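Beta-galactosidase (Bacillus circulans, PDB 4MAD) probably hydrolyses terminal non-reducing beta-D-galactose residues of beta-D-galactosides, as a family 35 glycoside hydrolase. Local coordinates at residues A[147-152]-A[187-192]; A[61-66]-A[88-93]; A[505-508]-A[513-516]. All coordinates share one frame; numbering follows the deposited sequence.

Interaction 1: residues A[147-152]-A[187-192]; sequences VLFERL and DGIKKR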
# COMPACT_ATOMS: atom_id res chain seq x y z
N VAL A 147 12.10 18.03 -5.41
CA VAL A 147 11.72 18.25 -4.04
C VAL A 147 12.21 17.17 -3.12
O VAL A 147 12.74 17.41 -2.08
CB VAL A 147 10.20 18.39 -3.93
CG1 VAL A 147 9.75 18.42 -2.55
CG2 VAL A 147 9.78 19.65 -4.55
N LEU A 148 11.99 15.96 -3.53
CA LEU A 148 12.35 14.88 -2.65
C LEU A 148 13.82 14.86 -2.29
O LEU A 148 14.15 14.73 -1.19
CB LEU A 148 12.00 13.55 -3.28
CG LEU A 148 12.51 12.34 -2.52
CD1 LEU A 148 11.77 12.19 -1.27
CD2 LEU A 148 12.47 11.06 -3.35
N PHE A 149 14.69 15.00 -3.27
CA PHE A 149 16.12 14.94 -3.03
C PHE A 149 16.70 16.09 -2.16
O PHE A 149 17.67 15.96 -1.49
CB PHE A 149 16.89 14.64 -4.29
CG PHE A 149 16.82 13.21 -4.67
CD1 PHE A 149 17.69 12.31 -4.16
CD2 PHE A 149 15.82 12.77 -5.47
CE1 PHE A 149 17.59 11.04 -4.51
CE2 PHE A 149 15.73 11.46 -5.80
CZ PHE A 149 16.60 10.61 -5.32
N GLU A 150 16.01 17.20 -2.25
CA GLU A 150 16.32 18.35 -1.46
C GLU A 150 16.13 18.01 -0.00
O GLU A 150 16.85 18.47 0.79
CB GLU A 150 15.47 19.53 -1.87
CG GLU A 150 15.94 20.81 -1.31
CD GLU A 150 15.08 22.02 -1.70
OE1 GLU A 150 14.85 22.25 -2.88
OE2 GLU A 150 14.65 22.76 -0.80
N ARG A 151 15.10 17.27 0.33
CA ARG A 151 14.89 16.80 1.66
C ARG A 151 15.88 15.74 2.09
O ARG A 151 16.30 15.74 3.20
CB ARG A 151 13.47 16.30 1.89
CG ARG A 151 12.35 17.20 1.44
CD ARG A 151 12.20 18.47 2.15
NE ARG A 151 11.16 19.28 1.57
CZ ARG A 151 9.99 19.49 2.14
NH1 ARG A 151 9.71 18.97 3.31
NH2 ARG A 151 9.14 20.26 1.55
N LEU A 152 16.17 14.80 1.22
CA LEU A 152 17.11 13.75 1.47
C LEU A 152 18.58 14.19 1.53
O LEU A 152 19.39 13.51 2.08
CB LEU A 152 16.97 12.62 0.48
CG LEU A 152 15.64 11.92 0.35
CD1 LEU A 152 15.72 10.87 -0.70
CD2 LEU A 152 15.26 11.32 1.65
N ASP A 187 21.00 9.04 -14.37
CA ASP A 187 21.63 10.33 -14.45
C ASP A 187 20.93 11.37 -13.60
O ASP A 187 21.56 12.19 -12.98
CB ASP A 187 21.75 10.81 -15.88
CG ASP A 187 22.70 9.96 -16.70
OD1 ASP A 187 23.43 9.15 -16.17
OD2 ASP A 187 22.66 10.12 -17.91
N GLY A 188 19.62 11.31 -13.62
CA GLY A 188 18.83 12.19 -12.81
C GLY A 188 19.02 12.02 -11.33
O GLY A 188 19.11 12.97 -10.62
N ILE A 189 19.07 10.79 -10.85
CA ILE A 189 19.37 10.53 -9.45
C ILE A 189 20.81 10.93 -9.12
O ILE A 189 21.09 11.49 -8.09
CB ILE A 189 19.08 9.08 -9.05
CG1 ILE A 189 17.59 8.86 -9.06
CG2 ILE A 189 19.59 8.76 -7.71
CD1 ILE A 189 17.18 7.48 -9.01
N LYS A 190 21.71 10.63 -10.04
CA LYS A 190 23.10 10.86 -9.76
C LYS A 190 23.35 12.31 -9.48
O LYS A 190 23.99 12.65 -8.54
CB LYS A 190 23.96 10.38 -10.90
CG LYS A 190 25.41 10.34 -10.66
CD LYS A 190 25.76 10.06 -9.23
CE LYS A 190 26.59 11.16 -8.60
NZ LYS A 190 27.94 11.19 -9.19
N LYS A 191 22.77 13.16 -10.28
CA LYS A 191 22.95 14.59 -10.17
C LYS A 191 22.40 15.22 -8.93
O LYS A 191 22.84 16.26 -8.54
CB LYS A 191 22.47 15.29 -11.42
CG LYS A 191 21.05 15.55 -11.50
CD LYS A 191 20.73 16.27 -12.79
CE LYS A 191 20.86 15.33 -13.96
NZ LYS A 191 21.09 16.02 -15.25
N ARG A 192 21.41 14.58 -8.37
CA ARG A 192 20.77 15.02 -7.15
C ARG A 192 21.36 14.43 -5.87
O ARG A 192 20.99 14.81 -4.81
CB ARG A 192 19.29 14.70 -7.23
CG ARG A 192 18.55 15.39 -8.35
CD ARG A 192 17.10 15.03 -8.35
NE ARG A 192 16.29 15.80 -9.25
CZ ARG A 192 16.13 15.52 -10.53
NH1 ARG A 192 16.77 14.53 -11.08
NH2 ARG A 192 15.35 16.24 -11.27
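Phe149 and Arg192 meet root to root between helices 135-152 and 179-192: CB of Phe149 is 3.8 Å from CB of Arg192, and the CA atoms of the pair are 6.2 Å apart. The two side chains cross at about a right angle. Arg192 takes CG anti to its carbonyl carbon (chi1 -62°) and then runs extended to NE, which carries its aliphatic stem past the root of the phenylalanine; CD lies 3.9 Å from CD2 of Phe149. Ring and guanidinium planes are 44° apart, and the touching is done by methylene groups, not by the charged end. At the far end of the ring, CZ of Phe149 reaches CG1 of Ile189 at 4.2 Å, a turn of helix earlier than Arg192.

Beyond NE the guanidinium turns one N-H to its own helix. NH1 donates to the backbone O of Gly188 at 2.8 Å with a bent N-H...O angle of 142°; the oxygen lies close to the guanidinium plane, whereas the nitrogen stands above the carbonyl plane. A salt bridge from NH2 to Asp146 ties the same group to helix 135-152, so Arg192 contributes both polar and apolar links between the helices. Shortened to an alanine, this residue would still touch CB of Phe149, but the CD packing on CD2 would be lost, and Asp146 and Gly188 O would probably lose their guanidinium partner.

Phe145, one turn before Phe149, meets that ring edge-to-face and also touches Ile189 and Arg192, extending the apolar seam. The contact thus joins helices 135-152 and 179-192, which follow barrel strands 100-104 and 163-167 on the outside of the (beta/alpha)8 domain, while Arg151 and Leu152 pack against helix 87-97.

Interaction 2: residues A[61-66]-A[88-93]; sequences NTVETY and VRFIKT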
# COMPACT_ATOMS: atom_id res chain seq x y z
N ASN A 61 22.28 -4.47 10.22
CA ASN A 61 23.09 -3.28 10.25
C ASN A 61 22.51 -2.15 9.40
O ASN A 61 22.99 -1.07 9.47
CB ASN A 61 24.53 -3.54 9.91
CG ASN A 61 24.73 -4.21 8.54
OD1 ASN A 61 23.91 -4.19 7.68
ND2 ASN A 61 25.86 -4.84 8.41
N THR A 62 21.44 -2.44 8.67
CA THR A 62 20.87 -1.53 7.72
C THR A 62 19.34 -1.67 7.73
O THR A 62 18.86 -2.72 7.98
CB THR A 62 21.43 -1.87 6.35
OG1 THR A 62 22.84 -1.92 6.40
CG2 THR A 62 20.99 -0.88 5.35
N VAL A 63 18.64 -0.58 7.44
CA VAL A 63 17.21 -0.59 7.19
C VAL A 63 17.00 -0.01 5.79
O VAL A 63 17.72 0.83 5.38
CB VAL A 63 16.37 0.20 8.22
CG1 VAL A 63 16.73 1.63 8.25
CG2 VAL A 63 14.93 0.03 7.96
N GLU A 64 16.02 -0.54 5.08
CA GLU A 64 15.74 -0.16 3.75
C GLU A 64 14.29 0.24 3.65
O GLU A 64 13.46 -0.46 4.12
CB GLU A 64 16.03 -1.30 2.79
CG GLU A 64 15.64 -1.09 1.38
CD GLU A 64 14.17 -1.44 1.15
OE1 GLU A 64 13.77 -2.55 1.46
OE2 GLU A 64 13.47 -0.57 0.67
N THR A 65 14.03 1.36 3.00
CA THR A 65 12.68 1.76 2.75
C THR A 65 12.49 2.27 1.34
O THR A 65 13.33 2.88 0.81
CB THR A 65 12.22 2.85 3.71
OG1 THR A 65 10.83 3.10 3.55
CG2 THR A 65 12.99 4.11 3.45
N TYR A 66 11.33 2.01 0.78
CA TYR A 66 10.86 2.70 -0.39
C TYR A 66 10.44 4.11 -0.02
O TYR A 66 10.30 4.40 1.12
CB TYR A 66 9.62 2.02 -0.96
CG TYR A 66 9.83 0.77 -1.75
CD1 TYR A 66 10.61 0.74 -2.86
CD2 TYR A 66 9.15 -0.37 -1.42
CE1 TYR A 66 10.75 -0.42 -3.59
CE2 TYR A 66 9.28 -1.48 -2.13
CZ TYR A 66 10.08 -1.53 -3.23
OH TYR A 66 10.22 -2.70 -3.93
N VAL A 88 12.15 12.31 6.53
CA VAL A 88 13.33 12.77 7.20
C VAL A 88 13.42 12.30 8.68
O VAL A 88 14.42 11.81 9.11
CB VAL A 88 13.45 14.27 7.06
CG1 VAL A 88 14.56 14.81 7.86
CG2 VAL A 88 13.66 14.61 5.63
N ARG A 89 12.34 12.38 9.41
CA ARG A 89 12.32 11.94 10.78
C ARG A 89 12.59 10.45 10.84
O ARG A 89 13.30 10.01 11.67
CB ARG A 89 10.97 12.26 11.36
CG ARG A 89 10.79 11.80 12.81
CD ARG A 89 9.37 11.99 13.30
NE ARG A 89 9.15 11.29 14.55
CZ ARG A 89 8.04 11.33 15.24
NH1 ARG A 89 7.02 12.02 14.81
NH2 ARG A 89 7.97 10.67 16.38
N PHE A 90 12.02 9.70 9.92
CA PHE A 90 12.18 8.28 9.97
C PHE A 90 13.63 7.92 9.81
O PHE A 90 14.18 7.19 10.57
CB PHE A 90 11.34 7.62 8.88
CG PHE A 90 11.63 6.16 8.70
CD1 PHE A 90 11.11 5.24 9.53
CD2 PHE A 90 12.39 5.71 7.67
CE1 PHE A 90 11.37 3.94 9.37
CE2 PHE A 90 12.65 4.40 7.52
CZ PHE A 90 12.14 3.54 8.35
N ILE A 91 14.25 8.51 8.79
CA ILE A 91 15.64 8.26 8.54
C ILE A 91 16.59 8.71 9.68
O ILE A 91 17.47 8.01 10.05
CB ILE A 91 16.07 8.86 7.21
CG1 ILE A 91 15.27 8.18 6.08
CG2 ILE A 91 17.56 8.74 7.03
CD1 ILE A 91 15.63 8.65 4.76
N LYS A 92 16.34 9.86 10.25
CA LYS A 92 17.07 10.29 11.43
C LYS A 92 16.89 9.32 12.58
O LYS A 92 17.75 9.15 13.34
CB LYS A 92 16.66 11.66 11.86
CG LYS A 92 17.24 12.72 11.02
CD LYS A 92 16.62 14.04 11.34
CE LYS A 92 17.42 15.13 10.79
NZ LYS A 92 16.97 16.37 11.35
N THR A 93 15.73 8.71 12.67
CA THR A 93 15.51 7.73 13.69
C THR A 93 16.41 6.50 13.52
O THR A 93 16.93 5.98 14.46
CB THR A 93 14.04 7.36 13.87
OG1 THR A 93 13.28 8.55 14.01
CG2 THR A 93 13.83 6.47 15.07
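Phe90 reaches from helix 87-97 to barrel strand 62-66, where its ring touches Thr65 and Val63. Its CB points toward the strand, and with CG anti to the backbone N (chi1 170°) the ring is carried on in that direction. CB and CG themselves make no close contact with the strand. Farther out, CE2 meets Thr65, lying 4.1 Å from CG2 and equally far from CB. At the tip, CZ is 4.5 Å from CG2 of Val63, a looser touch. Both methyl groups approach the ring obliquely, and the side chains of Thr65 and Phe90 run antiparallel, alongside each other.

Trp48 adds an edge-to-face partner to Phe90, and Met38 of the neighbouring strand also touches it. This is the layer between barrel and surrounding helices in the (beta/alpha)8 fold, with strand 62-66 packed against helix 87-97, which precedes strand 100-104. Glu64, whose CB points away from the helix, bonds through OE1 to Asn283.

Thr65 divides its branches by chemistry: OG1 hydrogen-bonds to O of Tyr66 at 2.8 Å, in the carbonyl plane and on a lone pair, leaving CG2 to the ring. The touching atoms are thus all carbons, so this contact rests on dispersion and burial of apolar surface.

Interaction 3: residues A[505-508]-A[513-516]; sequences ADEV and PYFH
The Tyr514 ring carries CG2 of Val508 over one face, a CH-pi contact in which the methyl carbon lies 4.2 Å from the ring centroid and 24° off the normal. The methyl is displaced toward the rim, nearest to CD1 at 3.8 Å. The backbone O of Glu507 approaches the same ring obliquely, 3.8 Å from CE1, and CA of Val508 is 3.9 Å from CZ, so the main chain of the loop follows the phenol outward. His581 meets this ring edge-to-face. The second flat group, the imidazole of His516, receives the same valine methyl obliquely, with CG2 of Val508 4.1 Å from CE1.

With CG1 of Val508 roughly anti to the backbone N (chi1 155°), CG2 falls anti to the carbonyl carbon and meets both rings. The two aromatic residues stand two positions apart at the start of strand 514-522, which belongs to the galactose-binding domain region and runs between strands 357-366 and 569-577 in an antiparallel beta-sheet. The loop 505-508 leads into that strand, and the chain turns back within the few residues between them to lay valine against tyrosine.

Both nitrogens of His516 are engaged elsewhere: ND1 hydrogen-bonds to ND1 of His364 and NE2 to ND1 of His581. These two bonds probably fix the rotation of the imidazole that Val508 touches, while Trp535 packs edge-to-face with it.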
# COMPACT_ATOMS: atom_id res chain seq x y z
N ALA A 505 -31.09 7.72 15.25
CA ALA A 505 -31.26 6.36 15.74
C ALA A 505 -32.26 5.64 14.87
O ALA A 505 -32.82 4.64 15.25
CB ALA A 505 -31.82 6.36 17.09
N ASP A 506 -32.43 6.14 13.67
CA ASP A 506 -33.57 5.83 12.87
C ASP A 506 -33.26 4.55 12.16
O ASP A 506 -32.36 3.88 12.49
CB ASP A 506 -33.76 6.92 11.84
CG ASP A 506 -34.98 7.80 12.11
OD1 ASP A 506 -35.42 7.84 13.25
OD2 ASP A 506 -35.47 8.50 11.20
N GLU A 507 -34.02 4.29 11.12
CA GLU A 507 -34.03 3.05 10.34
C GLU A 507 -32.66 2.87 9.72
O GLU A 507 -32.01 3.83 9.45
CB GLU A 507 -35.11 3.21 9.22
CG GLU A 507 -34.89 2.46 7.89
CD GLU A 507 -35.62 3.06 6.66
OE1 GLU A 507 -36.50 2.40 6.09
OE2 GLU A 507 -35.27 4.18 6.23
N VAL A 508 -32.29 1.61 9.48
CA VAL A 508 -31.10 1.25 8.72
C VAL A 508 -31.48 0.16 7.72
O VAL A 508 -32.15 -0.81 8.08
CB VAL A 508 -29.97 0.74 9.63
CG1 VAL A 508 -29.04 -0.18 8.86
CG2 VAL A 508 -29.21 1.90 10.24
N PRO A 513 -25.29 1.53 2.08
CA PRO A 513 -24.20 1.86 2.98
C PRO A 513 -24.67 2.82 4.05
O PRO A 513 -25.29 3.77 3.75
CB PRO A 513 -23.15 2.49 2.06
CG PRO A 513 -23.47 2.02 0.78
CD PRO A 513 -24.93 1.96 0.73
N TYR A 514 -24.29 2.55 5.28
CA TYR A 514 -24.55 3.43 6.38
C TYR A 514 -23.31 3.65 7.22
O TYR A 514 -22.57 2.75 7.41
CB TYR A 514 -25.63 2.88 7.27
CG TYR A 514 -27.01 3.16 6.85
CD1 TYR A 514 -27.77 4.13 7.46
CD2 TYR A 514 -27.59 2.44 5.84
CE1 TYR A 514 -29.05 4.36 7.08
CE2 TYR A 514 -28.84 2.67 5.46
CZ TYR A 514 -29.58 3.61 6.06
OH TYR A 514 -30.84 3.83 5.64
N PHE A 515 -23.15 4.86 7.71
CA PHE A 515 -22.22 5.17 8.75
C PHE A 515 -22.83 4.83 10.12
O PHE A 515 -23.95 5.15 10.38
CB PHE A 515 -21.85 6.63 8.71
CG PHE A 515 -21.13 7.04 7.46
CD1 PHE A 515 -19.79 6.93 7.35
CD2 PHE A 515 -21.82 7.55 6.39
CE1 PHE A 515 -19.15 7.31 6.24
CE2 PHE A 515 -21.17 7.94 5.30
CZ PHE A 515 -19.84 7.81 5.22
N HIS A 516 -22.10 4.20 10.97
CA HIS A 516 -22.60 3.84 12.25
C HIS A 516 -21.68 4.49 13.25
O HIS A 516 -20.51 4.37 13.11
CB HIS A 516 -22.49 2.37 12.39
CG HIS A 516 -23.38 1.60 11.49
ND1 HIS A 516 -24.73 1.54 11.66
CD2 HIS A 516 -23.12 0.86 10.40
CE1 HIS A 516 -25.26 0.78 10.73
NE2 HIS A 516 -24.30 0.37 9.94

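In the fold
Interactions 1 and 2 are neighbours in the catalytic (beta/alpha)8 barrel, their centres about 17 Å apart. They touch through the helices: CD2 of Leu152 lies 4.1 Å from CD1 of Ile91, and O of Arg151 3.8 Å from CG2 of Val88. Interaction 2 is a layer nearer the active site: the side chain of Thr65 is about 11 Å from that of Glu247, the predicted nucleophile. Interaction 1 lies on the outer ring of helices, away from the annotated sites. Interaction 3 belongs to a beta domain on the opposite side of the chain's centre, its centre about 50 Å from that of interaction 1 and 44 Å from that of interaction 2, touching neither.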